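Local coordinates for protein halogenase (Chondromyces crocatus, PDB 3E1T) that binds flavin-adenine dinucleotide and acts as an FAD-dependent halogenase, probably chlorinating an intermediate or precursor of the chondrochlorens, at residues 23-28 with 322-327; 185-190 with 357-362; 292-297 with 342-347; 304-309 with 349-354. All blocks are in the same frame, centred on the assembly; numbering follows the deposited sequence.

Contact 1. Residues 23-28 with 322-327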
# COMPACT_ATOMS: atom_id res chain seq x y z
N ALA A 23 17.43 0.22 0.28
CA ALA A 23 18.77 0.81 0.32
C ALA A 23 19.45 0.52 1.66
O ALA A 23 20.55 -0.02 1.69
CB ALA A 23 18.69 2.31 0.05
N SER A 24 18.77 0.83 2.77
CA SER A 24 19.31 0.56 4.11
C SER A 24 19.75 -0.88 4.30
O SER A 24 20.84 -1.13 4.79
CB SER A 24 18.31 0.95 5.20
OG SER A 24 17.98 2.32 5.10
N PHE A 25 18.89 -1.83 3.91
CA PHE A 25 19.14 -3.27 4.16
C PHE A 25 20.32 -3.85 3.38
O PHE A 25 20.92 -4.84 3.81
CB PHE A 25 17.88 -4.10 3.82
CG PHE A 25 16.83 -4.10 4.90
CD1 PHE A 25 17.16 -3.96 6.24
CD2 PHE A 25 15.50 -4.29 4.57
CE1 PHE A 25 16.18 -3.98 7.23
CE2 PHE A 25 14.51 -4.31 5.55
CZ PHE A 25 14.85 -4.16 6.88
N VAL A 26 20.62 -3.30 2.22
CA VAL A 26 21.75 -3.78 1.44
C VAL A 26 23.05 -3.12 1.94
O VAL A 26 24.07 -3.79 2.08
CB VAL A 26 21.55 -3.58 -0.10
CG1 VAL A 26 22.81 -4.00 -0.87
CG2 VAL A 26 20.34 -4.38 -0.60
N ALA A 27 22.99 -1.82 2.23
CA ALA A 27 24.13 -1.09 2.78
C ALA A 27 24.56 -1.64 4.14
O ALA A 27 25.75 -1.71 4.44
CB ALA A 27 23.81 0.39 2.88
N MET A 28 23.57 -2.04 4.95
CA MET A 28 23.81 -2.70 6.24
C MET A 28 24.65 -3.98 6.12
O MET A 28 25.24 -4.43 7.10
CB MET A 28 22.47 -3.04 6.92
CG MET A 28 21.81 -1.87 7.63
SD MET A 28 20.17 -2.25 8.31
CE MET A 28 20.51 -3.77 9.21
N SER A 322 8.27 -5.99 0.38
CA SER A 322 8.92 -6.24 -0.92
C SER A 322 10.37 -5.71 -0.95
O SER A 322 11.23 -6.33 -1.56
CB SER A 322 8.11 -5.71 -2.11
OG SER A 322 7.95 -4.29 -2.11
N ALA A 323 10.61 -4.60 -0.27
CA ALA A 323 11.98 -4.06 -0.05
C ALA A 323 12.90 -5.06 0.65
O ALA A 323 13.98 -5.36 0.15
CB ALA A 323 11.94 -2.75 0.70
N LEU A 324 12.46 -5.61 1.79
CA LEU A 324 13.16 -6.71 2.46
C LEU A 324 13.44 -7.93 1.59
O LEU A 324 14.51 -8.53 1.67
CB LEU A 324 12.37 -7.17 3.69
CG LEU A 324 12.88 -8.34 4.55
CD1 LEU A 324 14.15 -7.96 5.33
CD2 LEU A 324 11.77 -8.77 5.50
N LEU A 325 12.45 -8.33 0.79
CA LEU A 325 12.58 -9.48 -0.09
C LEU A 325 13.59 -9.22 -1.20
O LEU A 325 14.35 -10.12 -1.59
CB LEU A 325 11.22 -9.82 -0.71
CG LEU A 325 10.11 -10.33 0.21
CD1 LEU A 325 8.82 -10.46 -0.57
CD2 LEU A 325 10.51 -11.65 0.83
N VAL A 326 13.59 -8.01 -1.73
CA VAL A 326 14.54 -7.66 -2.78
C VAL A 326 15.92 -7.52 -2.15
O VAL A 326 16.90 -8.03 -2.69
CB VAL A 326 14.12 -6.39 -3.55
CG1 VAL A 326 15.28 -5.85 -4.39
CG2 VAL A 326 12.98 -6.72 -4.46
N ALA A 327 15.99 -6.90 -0.98
CA ALA A 327 17.25 -6.75 -0.23
C ALA A 327 17.91 -8.09 0.01
O ALA A 327 19.12 -8.21 -0.16
CB ALA A 327 17.02 -6.04 1.09
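F25 and A327 meet through their CB atoms, and every touch between 23-28 and 322-327 is apolar. The evidence for close helix packing is the 3.5 Å between F25 CB and A327 CB, allowed by the small alanine at the point where the helices face each other. V26 CG2 lies 3.9 Å from A327 CA, so A327 is met by both residues of the first helix. V26 CG1 takes the place anti to the backbone N (chi1 175°), which leaves CG2 as the branch that reaches A327.

The aromatic contact is separate. The F25 ring meets L324 obliquely, with CE2 3.7 Å from L324 CD1.

One polar tie lies just beyond 322-327, where N331 ND2 of the same helix donates to F25 O. L22 extends the same interface onto A323, V326 and A327.

The short helix axes come within 8.9 Å and run the same way, inclined by 28° (signed -28°). The glycine-rich turn (G14, G16, G19) runs from strand 10-13 into helix 17-27, consistent with the dinucleotide-binding beta-alpha-beta unit of a Rossmann-type FAD domain, against which helix 315-333 packs.

Contact 2. Residues 185-190 with 357-362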
# COMPACT_ATOMS: atom_id res chain seq x y z
N ARG A 185 -10.25 -4.47 -12.35
CA ARG A 185 -11.59 -3.94 -12.64
C ARG A 185 -12.48 -3.82 -11.38
O ARG A 185 -13.47 -3.09 -11.37
CB ARG A 185 -12.26 -4.76 -13.74
CG ARG A 185 -11.50 -4.70 -15.04
CD ARG A 185 -12.24 -5.37 -16.21
NE ARG A 185 -11.28 -6.04 -17.09
CZ ARG A 185 -10.49 -5.45 -17.99
NH1 ARG A 185 -10.52 -4.13 -18.16
NH2 ARG A 185 -9.66 -6.18 -18.73
N PHE A 186 -12.11 -4.52 -10.32
CA PHE A 186 -12.87 -4.47 -9.07
C PHE A 186 -12.66 -3.17 -8.31
O PHE A 186 -13.62 -2.53 -7.92
CB PHE A 186 -12.51 -5.65 -8.16
CG PHE A 186 -13.46 -5.81 -6.99
CD1 PHE A 186 -14.66 -6.50 -7.14
CD2 PHE A 186 -13.17 -5.23 -5.76
CE1 PHE A 186 -15.54 -6.63 -6.07
CE2 PHE A 186 -14.04 -5.35 -4.68
CZ PHE A 186 -15.24 -6.06 -4.84
N PHE A 187 -11.40 -2.80 -8.08
CA PHE A 187 -11.06 -1.61 -7.31
C PHE A 187 -10.95 -0.39 -8.22
O PHE A 187 -9.95 0.33 -8.20
CB PHE A 187 -9.77 -1.85 -6.51
CG PHE A 187 -9.86 -3.01 -5.54
CD1 PHE A 187 -10.55 -2.88 -4.34
CD2 PHE A 187 -9.30 -4.23 -5.86
CE1 PHE A 187 -10.65 -3.95 -3.46
CE2 PHE A 187 -9.38 -5.31 -4.99
CZ PHE A 187 -10.06 -5.15 -3.77
N GLN A 188 -12.00 -0.15 -8.99
CA GLN A 188 -12.06 0.96 -9.94
C GLN A 188 -12.61 2.18 -9.22
O GLN A 188 -13.74 2.62 -9.47
CB GLN A 188 -12.94 0.56 -11.12
CG GLN A 188 -12.69 1.33 -12.41
CD GLN A 188 -13.33 0.65 -13.61
OE1 GLN A 188 -12.98 -0.48 -13.95
NE2 GLN A 188 -14.29 1.34 -14.23
N ASN A 189 -11.80 2.70 -8.30
CA ASN A 189 -12.21 3.73 -7.37
C ASN A 189 -11.31 4.95 -7.50
O ASN A 189 -10.19 4.85 -8.02
CB ASN A 189 -12.12 3.22 -5.92
CG ASN A 189 -12.75 1.85 -5.72
OD1 ASN A 189 -12.32 1.08 -4.84
ND2 ASN A 189 -13.79 1.54 -6.50
N VAL A 190 -11.80 6.09 -7.04
CA VAL A 190 -11.01 7.30 -6.91
C VAL A 190 -11.09 7.78 -5.47
O VAL A 190 -12.17 7.75 -4.85
CB VAL A 190 -11.48 8.41 -7.88
CG1 VAL A 190 -11.36 7.93 -9.32
CG2 VAL A 190 -12.91 8.80 -7.59
N ASN A 357 -3.06 -12.27 -0.84
CA ASN A 357 -3.77 -12.39 0.43
C ASN A 357 -4.63 -11.16 0.73
O ASN A 357 -5.79 -11.29 1.12
CB ASN A 357 -2.78 -12.63 1.57
CG ASN A 357 -2.31 -14.08 1.65
OD1 ASN A 357 -2.78 -14.92 0.91
ND2 ASN A 357 -1.37 -14.36 2.55
N PHE A 358 -4.06 -9.98 0.55
CA PHE A 358 -4.81 -8.74 0.74
C PHE A 358 -5.87 -8.53 -0.34
O PHE A 358 -6.99 -8.10 -0.03
CB PHE A 358 -3.88 -7.54 0.83
CG PHE A 358 -3.35 -7.29 2.21
CD1 PHE A 358 -4.11 -6.58 3.14
CD2 PHE A 358 -2.09 -7.76 2.58
CE1 PHE A 358 -3.64 -6.34 4.43
CE2 PHE A 358 -1.61 -7.53 3.87
CZ PHE A 358 -2.37 -6.80 4.79
N TYR A 359 -5.52 -8.80 -1.60
CA TYR A 359 -6.45 -8.66 -2.70
C TYR A 359 -7.71 -9.48 -2.45
O TYR A 359 -8.83 -8.98 -2.51
CB TYR A 359 -5.82 -9.06 -4.05
CG TYR A 359 -6.65 -8.59 -5.26
CD1 TYR A 359 -6.33 -7.41 -5.92
CD2 TYR A 359 -7.77 -9.30 -5.70
CE1 TYR A 359 -7.07 -6.96 -7.00
CE2 TYR A 359 -8.53 -8.86 -6.80
CZ TYR A 359 -8.17 -7.68 -7.43
OH TYR A 359 -8.89 -7.20 -8.51
N GLN A 360 -7.51 -10.76 -2.16
CA GLN A 360 -8.58 -11.71 -1.93
C GLN A 360 -9.45 -11.29 -0.78
O GLN A 360 -10.68 -11.31 -0.89
CB GLN A 360 -8.00 -13.10 -1.67
CG GLN A 360 -7.53 -13.77 -2.92
CD GLN A 360 -8.69 -14.20 -3.77
OE1 GLN A 360 -9.33 -15.21 -3.48
NE2 GLN A 360 -8.97 -13.44 -4.82
N PHE A 361 -8.83 -10.90 0.33
CA PHE A 361 -9.58 -10.52 1.50
C PHE A 361 -10.37 -9.22 1.29
O PHE A 361 -11.48 -9.09 1.82
CB PHE A 361 -8.67 -10.39 2.71
CG PHE A 361 -9.37 -9.90 3.94
CD1 PHE A 361 -10.29 -10.72 4.60
CD2 PHE A 361 -9.14 -8.63 4.43
CE1 PHE A 361 -10.96 -10.26 5.73
CE2 PHE A 361 -9.80 -8.17 5.56
CZ PHE A 361 -10.71 -8.99 6.21
N LEU A 362 -9.79 -8.27 0.55
CA LEU A 362 -10.46 -6.99 0.33
C LEU A 362 -11.67 -7.10 -0.59
O LEU A 362 -12.63 -6.36 -0.41
CB LEU A 362 -9.50 -5.91 -0.17
CG LEU A 362 -8.37 -5.40 0.75
CD1 LEU A 362 -7.90 -4.05 0.22
CD2 LEU A 362 -8.73 -5.28 2.21
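The F187 ring is bounded on one face by F186 and at its edge by Y359: F186 CD2 stands 3.5 Å above the ring plane, over its centre, while Y359 CE1 lies near that plane, 3.5 Å from F187 CE2. Seen from Y359, F187 CE2 sits over one face, displaced toward the rim. Centroids 5.1 Å apart and planes at 86° define a T-shaped (edge-to-face) pair, with F187 supplying the edge. At the neighbouring ring atom, F187 CZ touches L362 CB at 3.7 Å, the two side chains crossing at about a right angle.

Y359 CG is turned anti to the backbone N (chi1 -165°), which carries the phenol from the helix toward 185-190. Its hydroxyl then lies 4.0 Å from F186 CB and is hydrogen-bonded to S184 OG and Q463 O. An alanine in place of Y359 is likely to leave the F187 edge without its facing ring and S184 without its phenol partner.

The chain bends just before strand 189-197, where F187 and Q188 are each the centre of an inverse gamma turn. Y366 adds a further edge-to-face partner for F187. Together these rings form an aromatic cluster that joins the bend leading into strand 189-197 to helix 340-368.

Contact 3. Residues 292-297 with 342-347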
# COMPACT_ATOMS: atom_id res chain seq x y z
N SER A 292 5.26 -8.78 -14.29
CA SER A 292 6.54 -9.26 -13.77
C SER A 292 7.09 -8.25 -12.78
O SER A 292 6.88 -7.05 -12.96
CB SER A 292 7.54 -9.46 -14.91
OG SER A 292 8.74 -10.07 -14.43
N PHE A 293 7.76 -8.75 -11.75
CA PHE A 293 8.39 -7.88 -10.73
C PHE A 293 9.92 -7.80 -10.87
O PHE A 293 10.57 -7.03 -10.16
CB PHE A 293 8.04 -8.32 -9.30
CG PHE A 293 6.57 -8.26 -8.96
CD1 PHE A 293 5.70 -7.40 -9.64
CD2 PHE A 293 6.06 -9.04 -7.93
CE1 PHE A 293 4.34 -7.34 -9.31
CE2 PHE A 293 4.69 -8.99 -7.61
CZ PHE A 293 3.84 -8.13 -8.30
N TRP A 294 10.49 -8.60 -11.77
CA TRP A 294 11.93 -8.51 -12.07
C TRP A 294 12.25 -8.99 -13.50
O TRP A 294 11.45 -9.70 -14.12
CB TRP A 294 12.74 -9.31 -11.05
CG TRP A 294 12.63 -10.78 -11.25
CD1 TRP A 294 11.57 -11.57 -10.94
CD2 TRP A 294 13.63 -11.65 -11.81
NE1 TRP A 294 11.84 -12.88 -11.26
CE2 TRP A 294 13.10 -12.96 -11.80
CE3 TRP A 294 14.93 -11.45 -12.30
CZ2 TRP A 294 13.82 -14.06 -12.27
CZ3 TRP A 294 15.64 -12.56 -12.77
CH2 TRP A 294 15.08 -13.84 -12.76
N LYS A 295 13.41 -8.62 -14.03
CA LYS A 295 13.80 -9.20 -15.32
C LYS A 295 15.22 -9.78 -15.33
O LYS A 295 15.39 -11.01 -15.25
CB LYS A 295 13.52 -8.25 -16.50
CG LYS A 295 14.24 -6.92 -16.45
CD LYS A 295 14.25 -6.22 -17.82
CE LYS A 295 14.50 -7.21 -18.97
NZ LYS A 295 14.96 -6.55 -20.24
N ASN A 296 16.23 -8.93 -15.43
CA ASN A 296 17.63 -9.33 -15.33
C ASN A 296 18.34 -8.07 -14.91
O ASN A 296 18.47 -7.13 -15.70
CB ASN A 296 18.18 -9.86 -16.66
CG ASN A 296 18.23 -11.39 -16.73
OD1 ASN A 296 18.03 -12.10 -15.73
ND2 ASN A 296 18.51 -11.91 -17.92
N GLY A 297 18.74 -8.04 -13.64
CA GLY A 297 19.36 -6.86 -13.05
C GLY A 297 18.41 -5.77 -12.60
O GLY A 297 18.85 -4.75 -12.09
N ARG A 342 17.00 -17.99 -8.71
CA ARG A 342 16.42 -18.56 -7.50
C ARG A 342 15.98 -17.48 -6.51
O ARG A 342 14.89 -17.56 -5.95
CB ARG A 342 17.36 -19.57 -6.81
CG ARG A 342 16.79 -20.13 -5.51
CD ARG A 342 17.47 -21.40 -5.02
NE ARG A 342 16.57 -22.18 -4.17
CZ ARG A 342 16.93 -23.23 -3.42
NH1 ARG A 342 18.19 -23.67 -3.40
NH2 ARG A 342 16.01 -23.85 -2.68
N CYS A 343 16.82 -16.46 -6.34
CA CYS A 343 16.54 -15.41 -5.36
C CYS A 343 15.44 -14.42 -5.78
O CYS A 343 14.62 -14.02 -4.94
CB CYS A 343 17.84 -14.68 -4.99
SG CYS A 343 18.87 -15.67 -3.88
N PHE A 344 15.41 -14.05 -7.05
CA PHE A 344 14.40 -13.11 -7.52
C PHE A 344 13.06 -13.80 -7.83
O PHE A 344 12.00 -13.18 -7.75
CB PHE A 344 14.92 -12.27 -8.68
CG PHE A 344 15.89 -11.19 -8.26
CD1 PHE A 344 15.43 -9.90 -8.00
CD2 PHE A 344 17.25 -11.47 -8.11
CE1 PHE A 344 16.32 -8.89 -7.61
CE2 PHE A 344 18.15 -10.48 -7.72
CZ PHE A 344 17.68 -9.18 -7.47
N GLU A 345 13.11 -15.09 -8.16
CA GLU A 345 11.90 -15.89 -8.26
C GLU A 345 11.23 -16.04 -6.89
O GLU A 345 10.01 -16.01 -6.79
CB GLU A 345 12.19 -17.27 -8.85
CG GLU A 345 12.28 -17.28 -10.37
CD GLU A 345 12.57 -18.67 -10.92
OE1 GLU A 345 13.25 -19.47 -10.22
OE2 GLU A 345 12.12 -18.95 -12.06
N GLU A 346 12.05 -16.18 -5.85
CA GLU A 346 11.55 -16.26 -4.48
C GLU A 346 10.92 -14.94 -4.03
O GLU A 346 9.87 -14.93 -3.38
CB GLU A 346 12.67 -16.65 -3.51
CG GLU A 346 12.19 -17.01 -2.10
CD GLU A 346 11.35 -18.29 -2.04
OE1 GLU A 346 11.03 -18.88 -3.10
OE2 GLU A 346 10.99 -18.70 -0.92
N PHE A 347 11.58 -13.84 -4.36
CA PHE A 347 11.06 -12.52 -4.13
C PHE A 347 9.64 -12.33 -4.73
O PHE A 347 8.72 -11.96 -4.01
CB PHE A 347 12.04 -11.50 -4.73
CG PHE A 347 11.40 -10.23 -5.20
CD1 PHE A 347 10.64 -9.44 -4.34
CD2 PHE A 347 11.57 -9.80 -6.51
CE1 PHE A 347 10.07 -8.26 -4.77
CE2 PHE A 347 10.99 -8.63 -6.95
CZ PHE A 347 10.24 -7.85 -6.06
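F293 leads the contact by touching F347 twice: its carbonyl O lies in the F347 ring plane, 3.6 Å from CE2 at the ring edge, and its CB is 3.8 Å from the same carbon. Just before it, S292 reaches ahead along the chain, its OG donating to W294 O over 2.8 Å and so tying down the backbone on both sides of F293. The F293 ring itself runs away from 342-347 and meets R352 in a cation-pi contact.

W294 follows with the largest share of the interface. Its CG occupies the position between backbone N and carbonyl carbon (chi1 74°), and the indole lies across the helix with one face on F344. The CB of F344, rather than its ring, does the touching: it is 3.4 Å from W294 CD2 and 3.6 Å from the centroid of the five-membered ring, 19° off the normal, a CH-pi contact. The two rings are oblique, with planes at 31°. Along the six-membered side, W294 CZ2 comes within 4.0 Å of E345 CG. A serine instead of W294 would probably leave F344 CB without its aromatic cover and open a gap beside the helix.

Beyond W294 the chain enters strand 298-300. The contact thus fastens the connection between strands 288-290 and 298-300, the latter an edge of the parallel Rossmann-type sheet, to the start of helix 340-368.

Contact 4. Residues 304-309 with 349-354. With FAD (flavin-adenine dinucleotide), chain C.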
# COMPACT_ATOMS: atom_id res chain seq x y z
N ALA A 304 5.40 0.84 -7.35
CA ALA A 304 5.90 0.65 -8.72
C ALA A 304 5.47 -0.70 -9.25
O ALA A 304 5.18 -0.83 -10.44
CB ALA A 304 7.42 0.78 -8.76
N ALA A 305 5.45 -1.72 -8.38
CA ALA A 305 5.06 -3.07 -8.75
C ALA A 305 3.54 -3.31 -8.73
O ALA A 305 2.96 -3.80 -9.71
CB ALA A 305 5.74 -4.06 -7.83
N CYS A 306 2.90 -3.00 -7.61
CA CYS A 306 1.49 -3.33 -7.44
C CYS A 306 0.89 -2.58 -6.27
O CYS A 306 1.61 -2.11 -5.39
CB CYS A 306 1.30 -4.85 -7.24
SG CYS A 306 2.05 -5.48 -5.73
N PHE A 307 -0.44 -2.45 -6.29
CA PHE A 307 -1.19 -1.87 -5.17
C PHE A 307 -2.64 -2.39 -5.20
O PHE A 307 -3.21 -2.58 -6.28
CB PHE A 307 -1.16 -0.33 -5.23
CG PHE A 307 -1.88 0.32 -4.07
CD1 PHE A 307 -1.38 0.22 -2.78
CD2 PHE A 307 -3.09 0.99 -4.28
CE1 PHE A 307 -2.05 0.80 -1.71
CE2 PHE A 307 -3.77 1.56 -3.22
CZ PHE A 307 -3.25 1.48 -1.94
N VAL A 308 -3.21 -2.65 -4.02
CA VAL A 308 -4.62 -3.10 -3.94
C VAL A 308 -5.63 -1.94 -3.78
O VAL A 308 -6.25 -1.53 -4.75
CB VAL A 308 -4.85 -4.17 -2.84
CG1 VAL A 308 -6.27 -4.77 -2.99
CG2 VAL A 308 -3.80 -5.29 -2.95
N ASP A 309 -5.78 -1.42 -2.56
CA ASP A 309 -6.83 -0.45 -2.22
C ASP A 309 -6.56 -0.00 -0.79
O ASP A 309 -6.00 -0.77 -0.02
CB ASP A 309 -8.23 -1.10 -2.37
CG ASP A 309 -9.38 -0.12 -2.22
OD1 ASP A 309 -9.71 0.60 -3.19
OD2 ASP A 309 -9.97 -0.06 -1.11
N ARG A 349 7.51 -14.61 -5.83
CA ARG A 349 6.59 -15.59 -5.27
C ARG A 349 6.02 -15.12 -3.93
O ARG A 349 4.82 -15.08 -3.76
CB ARG A 349 7.31 -16.94 -5.11
CG ARG A 349 6.39 -18.09 -4.73
CD ARG A 349 7.19 -19.35 -4.38
NE ARG A 349 7.97 -19.19 -3.15
CZ ARG A 349 7.51 -19.45 -1.92
NH1 ARG A 349 6.26 -19.88 -1.75
NH2 ARG A 349 8.29 -19.28 -0.87
N ARG A 350 6.90 -14.74 -3.01
CA ARG A 350 6.53 -14.21 -1.70
C ARG A 350 5.70 -12.93 -1.77
O ARG A 350 4.73 -12.76 -1.03
CB ARG A 350 7.80 -13.93 -0.90
CG ARG A 350 8.06 -14.81 0.29
CD ARG A 350 8.71 -16.11 -0.09
NE ARG A 350 9.68 -16.51 0.92
CZ ARG A 350 9.41 -17.18 2.03
NH1 ARG A 350 8.17 -17.57 2.33
NH2 ARG A 350 10.40 -17.48 2.85
N TYR A 351 6.11 -12.01 -2.65
CA TYR A 351 5.44 -10.72 -2.82
C TYR A 351 4.01 -10.91 -3.36
O TYR A 351 3.06 -10.30 -2.85
CB TYR A 351 6.28 -9.85 -3.77
CG TYR A 351 5.93 -8.35 -3.88
CD1 TYR A 351 4.98 -7.74 -3.05
CD2 TYR A 351 6.59 -7.55 -4.80
CE1 TYR A 351 4.69 -6.37 -3.16
CE2 TYR A 351 6.30 -6.18 -4.93
CZ TYR A 351 5.37 -5.60 -4.10
OH TYR A 351 5.11 -4.25 -4.22
N ARG A 352 3.86 -11.74 -4.39
CA ARG A 352 2.56 -12.05 -4.97
C ARG A 352 1.65 -12.75 -3.95
O ARG A 352 0.44 -12.56 -3.95
CB ARG A 352 2.71 -12.93 -6.22
CG ARG A 352 3.22 -12.20 -7.44
CD ARG A 352 3.19 -13.03 -8.74
NE ARG A 352 3.71 -12.22 -9.84
CZ ARG A 352 3.02 -11.28 -10.48
NH1 ARG A 352 1.73 -11.07 -10.20
NH2 ARG A 352 3.60 -10.56 -11.44
N ARG A 353 2.25 -13.55 -3.07
CA ARG A 353 1.50 -14.23 -2.02
C ARG A 353 0.88 -13.23 -1.05
O ARG A 353 -0.30 -13.35 -0.73
CB ARG A 353 2.36 -15.25 -1.27
CG ARG A 353 2.55 -16.51 -2.05
CD ARG A 353 3.70 -17.37 -1.55
NE ARG A 353 3.36 -18.15 -0.36
CZ ARG A 353 2.62 -19.26 -0.36
NH1 ARG A 353 2.09 -19.73 -1.48
NH2 ARG A 353 2.39 -19.90 0.77
N GLU A 354 1.68 -12.25 -0.60
CA GLU A 354 1.19 -11.26 0.35
C GLU A 354 0.20 -10.28 -0.31
O GLU A 354 -0.82 -9.92 0.30
CB GLU A 354 2.36 -10.53 1.02
CG GLU A 354 1.95 -9.54 2.13
CD GLU A 354 1.48 -10.21 3.45
OE1 GLU A 354 1.47 -11.46 3.58
OE2 GLU A 354 1.13 -9.45 4.37
PA FAD C . 6.17 6.26 -2.73
O1A FAD C . 5.80 6.48 -1.29
O2A FAD C . 5.21 6.82 -3.72
O5B FAD C . 7.61 6.95 -2.97
C5B FAD C . 8.27 6.87 -4.22
C4B FAD C . 9.33 7.98 -4.31
O4B FAD C . 9.93 8.00 -5.59
C3B FAD C . 8.71 9.35 -4.10
O3B FAD C . 9.40 9.98 -3.05
C2B FAD C . 8.93 10.09 -5.40
O2B FAD C . 9.29 11.42 -5.14
C1B FAD C . 10.08 9.33 -6.02
N9A FAD C . 10.13 9.33 -7.49
C8A FAD C . 9.09 9.28 -8.39
N7A FAD C . 9.62 9.28 -9.64
C5A FAD C . 10.97 9.33 -9.55
C6A FAD C . 12.01 9.36 -10.50
N6A FAD C . 11.75 9.49 -11.81
N1A FAD C . 13.31 9.41 -10.06
C2A FAD C . 13.61 9.45 -8.72
N3A FAD C . 12.58 9.43 -7.80
C4A FAD C . 11.29 9.36 -8.20
N1 FAD C . -0.73 2.89 2.65
C2 FAD C . -0.67 2.65 3.99
O2 FAD C . 0.24 1.93 4.41
N3 FAD C . -1.62 3.19 4.83
C4 FAD C . -2.64 4.00 4.33
O4 FAD C . -3.48 4.50 5.08
C4X FAD C . -2.71 4.23 2.96
N5 FAD C . -3.70 5.03 2.42
C5X FAD C . -3.74 5.26 1.06
C6 FAD C . -4.74 6.06 0.50
C7 FAD C . -4.77 6.28 -0.89
C7M FAD C . -5.97 6.95 -1.49
C8 FAD C . -3.80 5.71 -1.71
C8M FAD C . -3.91 5.75 -3.22
C9 FAD C . -2.80 4.93 -1.15
C9A FAD C . -2.76 4.69 0.23
N10 FAD C . -1.75 3.92 0.77
C10 FAD C . -1.72 3.68 2.12
C1' FAD C . -0.62 3.40 -0.11
C2' FAD C . 0.70 4.17 0.04
O2' FAD C . 0.49 5.48 -0.44
C3' FAD C . 1.81 3.51 -0.79
O3' FAD C . 1.67 2.11 -0.81
C4' FAD C . 3.23 3.78 -0.29
O4' FAD C . 3.49 5.16 -0.33
C5' FAD C . 4.23 3.05 -1.19
O5' FAD C . 5.52 3.53 -0.95
P FAD C . 6.65 3.50 -2.10
O1P FAD C . 8.01 3.58 -1.44
O2P FAD C . 6.54 2.25 -2.91
O3P FAD C . 6.30 4.71 -3.07
O HOH W 1 3.09 -2.99 -3.19
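Y351 reaches 304-309 with the outer end of its phenol, where A305 and C306 receive it. A305 CB is 3.6 Å from Y351 CE2, and C306 SG is 3.6 Å from Y351 OH. The sulfur also lies 4.3 Å from the ring centroid but 36° off its normal, an oblique sulfur-aromatic contact. C306 SG stands between its backbone N and carbonyl carbon (chi1 65°), which brings the sulfur beside the phenol.

A water joins the two segments by a polar route. It donates to C306 O at 2.8 Å and is hydrogen-bonded to Y351 OH at 2.6 Å, lying in the plane of the ring at its edge.

Further out, S322 packs against Y351 from helix 315-333, and C289 of strand 288-290 touches C306. R352, on the same helix as Y351, is fixed by a salt bridge to E348 and a bond to N290 O, while N290 ND2 holds A305 O.

F307 turns the other way from this helix, and its CE1 comes within 3.4 Å of FAD C1', where the ribityl chain leaves the flavin; F307 CZ lies 3.6 Å from FAD C9.

Chemically, the water gives the buried Y351 hydroxyl and C306 O a shared partner without a direct bond between them. Because F307 follows C306 and lies on FAD, the helix probably bears on this part of the cofactor wall only indirectly.

Contacts 2, 3 and 4 all draw on helix 340-368, and contact 1 joins them through the preceding helix 315-333. Contacts 3 and 4 have centres about 13 Å apart and meet where F293 CD2 approaches Y351 CD2 at 3.5 Å. Contact 1 reaches contact 3 through V326 and L325 on F347, and contact 4 through S322 on Y351. On the other side, F187 and L362 of contact 2 pack on V308, linking it to contact 4. Contacts 1 and 2 do not touch, their centres lying about 27 Å apart. Contact 4 borders FAD directly through F307; the side chains of F25, L362 and F347 stay about 12, 10 and 11 Å from it.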